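Local coordinates for CARDB domain-containing protein (Pyrococcus furiosus, PDB 3IDU), which is of unknown function, but its all-beta CARDB domain, the part of the longer protein described here, binds two manganese ions, at residues L105-N108 with N109-A112; T2-D5 with K6-L10. All blocks are in the same frame, centred on the assembly; numbering follows the deposited sequence.

Residues 105-112 (interaction 1) form part of the two-manganese site, whereas residues 2-10 (interaction 2) make a tight reversal at the N-terminus beside it. The two contacts are in series along the chain, with centres 14 Å apart. Their nearest atoms stay about 5 Å from each other, so they are neighbours without touching. Leu7 of interaction 2 comes closest to the site: its side chain lies about 5 Å from that of Asn109, a manganese ligand, and about 8 Å from a bound manganese. Leu7 also rests on strand 19-24, whose first residue, Leu19, gives its carbonyl oxygen to the same ion that Asn109 binds.

Interaction 1 (L105-N108 with N109-A112); sequences LNEN and NNVA. With MN (manganese (II) ion), chain C; MN (manganese (II) ion), chain D.
Asn106 O, Asn109 OD1 and Asn110 OD1 converge on the chain C manganese, each at 2.2 Å from the ion. At the metal, the three oxygens are mutually near-perpendicular, which places them on one triangular face of a six-coordinate shell. Close approaches such as Asn109 OD1 to Asn110 OD1, 2.9 Å, are therefore not hydrogen bonds but acceptors drawn together by a shared cation. Asp18 OD1, Leu19 O and Glu104 OE1 complete this shell. Glu107 turns to the second manganese, chain D, and binds it through a single carboxylate oxygen, OE2, at 2.3 Å; a water, Asp97, Asn100, the carbonyl of Val102 and Glu104 complete its six ligands, so that Glu104 bridges the two ions through its separate oxygens.

Around these ligands, the turn is held by several small devices. The amides of Asn106 and Asn109 are stacked, their planes 17° apart, with Asn106 ND2 3.6 Å from Asn109 CG. Asn109 can reach the ion because its CG lies between the backbone N and the carbonyl carbon (chi1 60°). Asn106 OD1 accepts from Asn108 N at 2.7 Å, the donor standing above the carbonyl plane; this Asx turn folds the chain around Asn106, whose own carbonyl oxygen binds the manganese. Water 1 donates to Glu107 O at 2.8 Å and accepts from Asn110 N, and water 2 links Asn108 O to Val111 O. Just before strand 111-118 begins, a backbone hydrogen bond ties Asn110 to Val96.

Chemically, the chain C ion receives three neutral amide-type oxygens from residues 106-110, so its charge is probably balanced mainly by Asp18 and Glu104. An all-oxygen shell of this kind suits a hard divalent cation such as manganese.

Interaction 2 (T2-D5 with K6-L10); sequences TDYD and KLSNL
A type I beta turn from Asp5 to Ser8 reverses the chain near the N-terminus, with Lys6 and Leu7 at its corner. Its ends are joined by two backbone bonds: Ser8 N donates to Asp5 O at 2.8 Å, and Asp5 N to Ser8 O at 3.1 Å. Together they define one antiparallel hydrogen-bonded pair.

The Asp5 carboxylate folds back over the turn, because its CG sits between the backbone N and the carbonyl carbon (chi1 58°). This brings OD2 to 2.9 Å from Leu7 N, a bond that is doubtful because Leu7 N is modelled too close to a neighbouring atom. The same Ser8 O also lies at the edge of the Tyr4 ring, 3.6 Å from CD1, and approaches Tyr4 CA in a CA-H...O contact. Further along, the CE1 corner of that ring meets Leu10 CB at 3.9 Å, the two side chains crossing at a slant. Ser8 OG reaches Asp3 O at 3.3 Å in a weak bond that is not settled. The Leu7 side chain touches Thr20 and Glu22 of strand 19-24. The paired ends and two-residue corner are those of a minimal beta-hairpin, here with a single bridge.

Interaction 1 (L105-N108 with N109-A112)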
loop_
_atom_site.group_PDB
_atom_site.type_symbol
_atom_site.label_atom_id
_atom_site.label_comp_id
_atom_site.label_asym_id
_atom_site.label_seq_id
_atom_site.Cartn_x
_atom_site.Cartn_y
_atom_site.Cartn_z
ATOM N N LEU A 105 9.149 13.757 1.510
ATOM C CA LEU A 105 8.549 14.852 2.257
ATOM C C LEU A 105 7.980 14.312 3.569
ATOM O O LEU A 105 7.849 15.047 4.546
ATOM C CB LEU A 105 7.410 15.474 1.450
ATOM C CG LEU A 105 7.743 16.021 0.064
ATOM C CD1 LEU A 105 6.451 16.341 -0.671
ATOM C CD2 LEU A 105 8.614 17.264 0.195
ATOM N N ASN A 106 7.648 13.026 3.587
ATOM C CA ASN A 106 7.073 12.405 4.774
ATOM C C ASN A 106 7.401 10.912 4.770
ATOM O O ASN A 106 7.163 10.221 3.781
ATOM C CB ASN A 106 5.555 12.623 4.768
ATOM C CG ASN A 106 4.880 12.150 6.045
ATOM O OD1 ASN A 106 5.510 11.553 6.921
ATOM N ND2 ASN A 106 3.581 12.414 6.150
ATOM N N GLU A 107 7.976 10.425 5.866
ATOM C CA GLU A 107 8.322 9.007 5.969
ATOM C C GLU A 107 7.299 8.308 6.863
ATOM O O GLU A 107 7.357 7.092 7.068
ATOM C CB GLU A 107 9.727 8.829 6.574
ATOM C CG GLU A 107 10.811 9.764 6.029
ATOM C CD GLU A 107 11.177 9.509 4.573
ATOM O OE1 GLU A 107 11.950 10.321 4.005
ATOM O OE2 GLU A 107 10.704 8.503 4.000
ATOM N N ASN A 108 6.349 9.080 7.381
ATOM C CA ASN A 108 5.343 8.535 8.276
ATOM C C ASN A 108 3.991 8.215 7.635
ATOM O O ASN A 108 3.033 7.888 8.333
ATOM C CB ASN A 108 5.161 9.481 9.473
ATOM C CG ASN A 108 6.478 9.789 10.176
ATOM O OD1 ASN A 108 7.019 10.897 10.064
ATOM N ND2 ASN A 108 7.014 8.798 10.886
ATOM N N ASN A 109 3.915 8.299 6.310
ATOM C CA ASN A 109 2.681 7.978 5.597
ATOM C C ASN A 109 2.986 6.846 4.617
ATOM O O ASN A 109 2.316 6.679 3.594
ATOM C CB ASN A 109 2.143 9.207 4.845
ATOM C CG ASN A 109 3.123 9.750 3.813
ATOM O OD1 ASN A 109 4.273 9.326 3.751
ATOM N ND2 ASN A 109 2.667 10.708 3.007
ATOM N N ASN A 110 4.001 6.060 4.959
ATOM C CA ASN A 110 4.446 4.950 4.124
ATOM C C ASN A 110 3.882 3.606 4.558
ATOM O O ASN A 110 4.281 2.571 4.030
ATOM C CB ASN A 110 5.975 4.883 4.129
ATOM C CG ASN A 110 6.611 6.020 3.361
ATOM O OD1 ASN A 110 6.253 7.181 3.540
ATOM N ND2 ASN A 110 7.569 5.691 2.508
ATOM N N VAL A 111 2.955 3.612 5.511
ATOM C CA VAL A 111 2.369 2.365 5.993
ATOM C C VAL A 111 0.844 2.422 6.035
ATOM O O VAL A 111 0.265 3.390 6.532
ATOM C CB VAL A 111 2.883 2.028 7.409
ATOM C CG1 VAL A 111 2.247 0.735 7.897
ATOM C CG2 VAL A 111 4.399 1.903 7.399
ATOM N N ALA A 112 0.209 1.377 5.511
ATOM C CA ALA A 112 -1.243 1.267 5.491
ATOM C C ALA A 112 -1.673 0.101 6.378
ATOM O O ALA A 112 -0.959 -0.901 6.505
ATOM C CB ALA A 112 -1.737 1.044 4.064
HETATM MN MN MN C . 5.923 9.012 2.354
HETATM MN MN MN D . 11.495 6.975 2.449
HETATM O O HOH W 1 5.177 5.388 7.492
HETATM O O HOH W 2 1.340 5.742 7.189
HETATM O O HOH W 3 10.651 5.276 3.807
#

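Interaction 2 (T2-D5 with K6-L10)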
loop_
_atom_site.group_PDB
_atom_site.type_symbol
_atom_site.label_atom_id
_atom_site.label_comp_id
_atom_site.label_asym_id
_atom_site.label_seq_id
_atom_site.Cartn_x
_atom_site.Cartn_y
_atom_site.Cartn_z
ATOM N N THR A 2 -4.456 16.835 -9.169
ATOM C CA THR A 2 -5.767 17.388 -8.718
ATOM C C THR A 2 -6.367 16.556 -7.592
ATOM O O THR A 2 -7.271 17.007 -6.889
ATOM C CB THR A 2 -6.781 17.437 -9.875
ATOM O OG1 THR A 2 -8.065 17.823 -9.369
ATOM C CG2 THR A 2 -6.892 16.076 -10.545
ATOM N N ASP A 3 -5.865 15.338 -7.428
ATOM C CA ASP A 3 -6.363 14.451 -6.385
ATOM C C ASP A 3 -5.937 14.905 -4.991
ATOM O O ASP A 3 -4.755 15.133 -4.730
ATOM C CB ASP A 3 -5.872 13.019 -6.631
ATOM C CG ASP A 3 -6.991 12.079 -7.037
ATOM O OD1 ASP A 3 -7.961 11.943 -6.259
ATOM O OD2 ASP A 3 -6.901 11.472 -8.128
ATOM N N TYR A 4 -6.914 15.044 -4.102
ATOM C CA TYR A 4 -6.663 15.438 -2.721
ATOM C C TYR A 4 -7.643 14.709 -1.816
ATOM O O TYR A 4 -8.846 14.704 -2.075
ATOM C CB TYR A 4 -6.820 16.949 -2.532
ATOM C CG TYR A 4 -5.748 17.767 -3.208
ATOM C CD1 TYR A 4 -4.406 17.624 -2.855
ATOM C CD2 TYR A 4 -6.070 18.667 -4.217
ATOM C CE1 TYR A 4 -3.411 18.358 -3.496
ATOM C CE2 TYR A 4 -5.085 19.405 -4.862
ATOM C CZ TYR A 4 -3.760 19.246 -4.498
ATOM O OH TYR A 4 -2.788 19.973 -5.147
ATOM N N ASP A 5 -7.112 14.083 -0.768
ATOM C CA ASP A 5 -7.916 13.352 0.209
ATOM C C ASP A 5 -7.192 13.369 1.555
ATOM O O ASP A 5 -6.146 14.008 1.684
ATOM C CB ASP A 5 -8.175 11.914 -0.268
ATOM C CG ASP A 5 -6.899 11.125 -0.521
ATOM O OD1 ASP A 5 -6.999 10.022 -1.102
ATOM O OD2 ASP A 5 -5.806 11.590 -0.142
ATOM N N LYS A 6 -7.734 12.686 2.559
ATOM C CA LYS A 6 -7.100 12.696 3.878
ATOM C C LYS A 6 -5.712 12.071 3.892
ATOM O O LYS A 6 -5.033 12.069 4.921
ATOM C CB LYS A 6 -7.991 12.006 4.923
ATOM C CG LYS A 6 -7.910 10.486 4.980
ATOM C CD LYS A 6 -8.692 9.814 3.873
ATOM C CE LYS A 6 -8.814 8.316 4.143
ATOM N NZ LYS A 6 -9.560 7.597 3.067
ATOM N N LEU A 7 -5.288 11.542 2.752
ATOM C CA LEU A 7 -3.970 10.927 2.647
ATOM C C LEU A 7 -3.117 11.722 1.659
ATOM O O LEU A 7 -1.948 11.405 1.430
ATOM C CB LEU A 7 -4.104 9.479 2.169
ATOM C CG LEU A 7 -2.833 8.630 2.176
ATOM C CD1 LEU A 7 -2.361 8.423 3.613
ATOM C CD2 LEU A 7 -3.112 7.292 1.513
ATOM N N SER A 8 -3.710 12.762 1.083
ATOM C CA SER A 8 -3.020 13.599 0.110
ATOM C C SER A 8 -3.332 15.083 0.263
ATOM O O SER A 8 -4.457 15.521 0.009
ATOM C CB SER A 8 -3.386 13.158 -1.307
ATOM O OG SER A 8 -2.838 14.046 -2.268
ATOM N N ASN A 9 -2.327 15.851 0.668
ATOM C CA ASN A 9 -2.481 17.289 0.834
ATOM C C ASN A 9 -1.512 18.027 -0.078
ATOM O O ASN A 9 -0.482 17.481 -0.468
ATOM C CB ASN A 9 -2.233 17.691 2.287
ATOM C CG ASN A 9 -3.298 17.161 3.219
ATOM O OD1 ASN A 9 -3.333 15.971 3.540
ATOM N ND2 ASN A 9 -4.188 18.040 3.648
ATOM N N LEU A 10 -1.849 19.266 -0.417
ATOM C CA LEU A 10 -1.006 20.069 -1.292
ATOM C C LEU A 10 0.330 20.415 -0.641
ATOM O O LEU A 10 0.475 20.361 0.581
ATOM C CB LEU A 10 -1.748 21.347 -1.695
ATOM C CG LEU A 10 -0.992 22.368 -2.553
ATOM C CD1 LEU A 10 -1.987 23.199 -3.342
ATOM C CD2 LEU A 10 -0.124 23.253 -1.670
#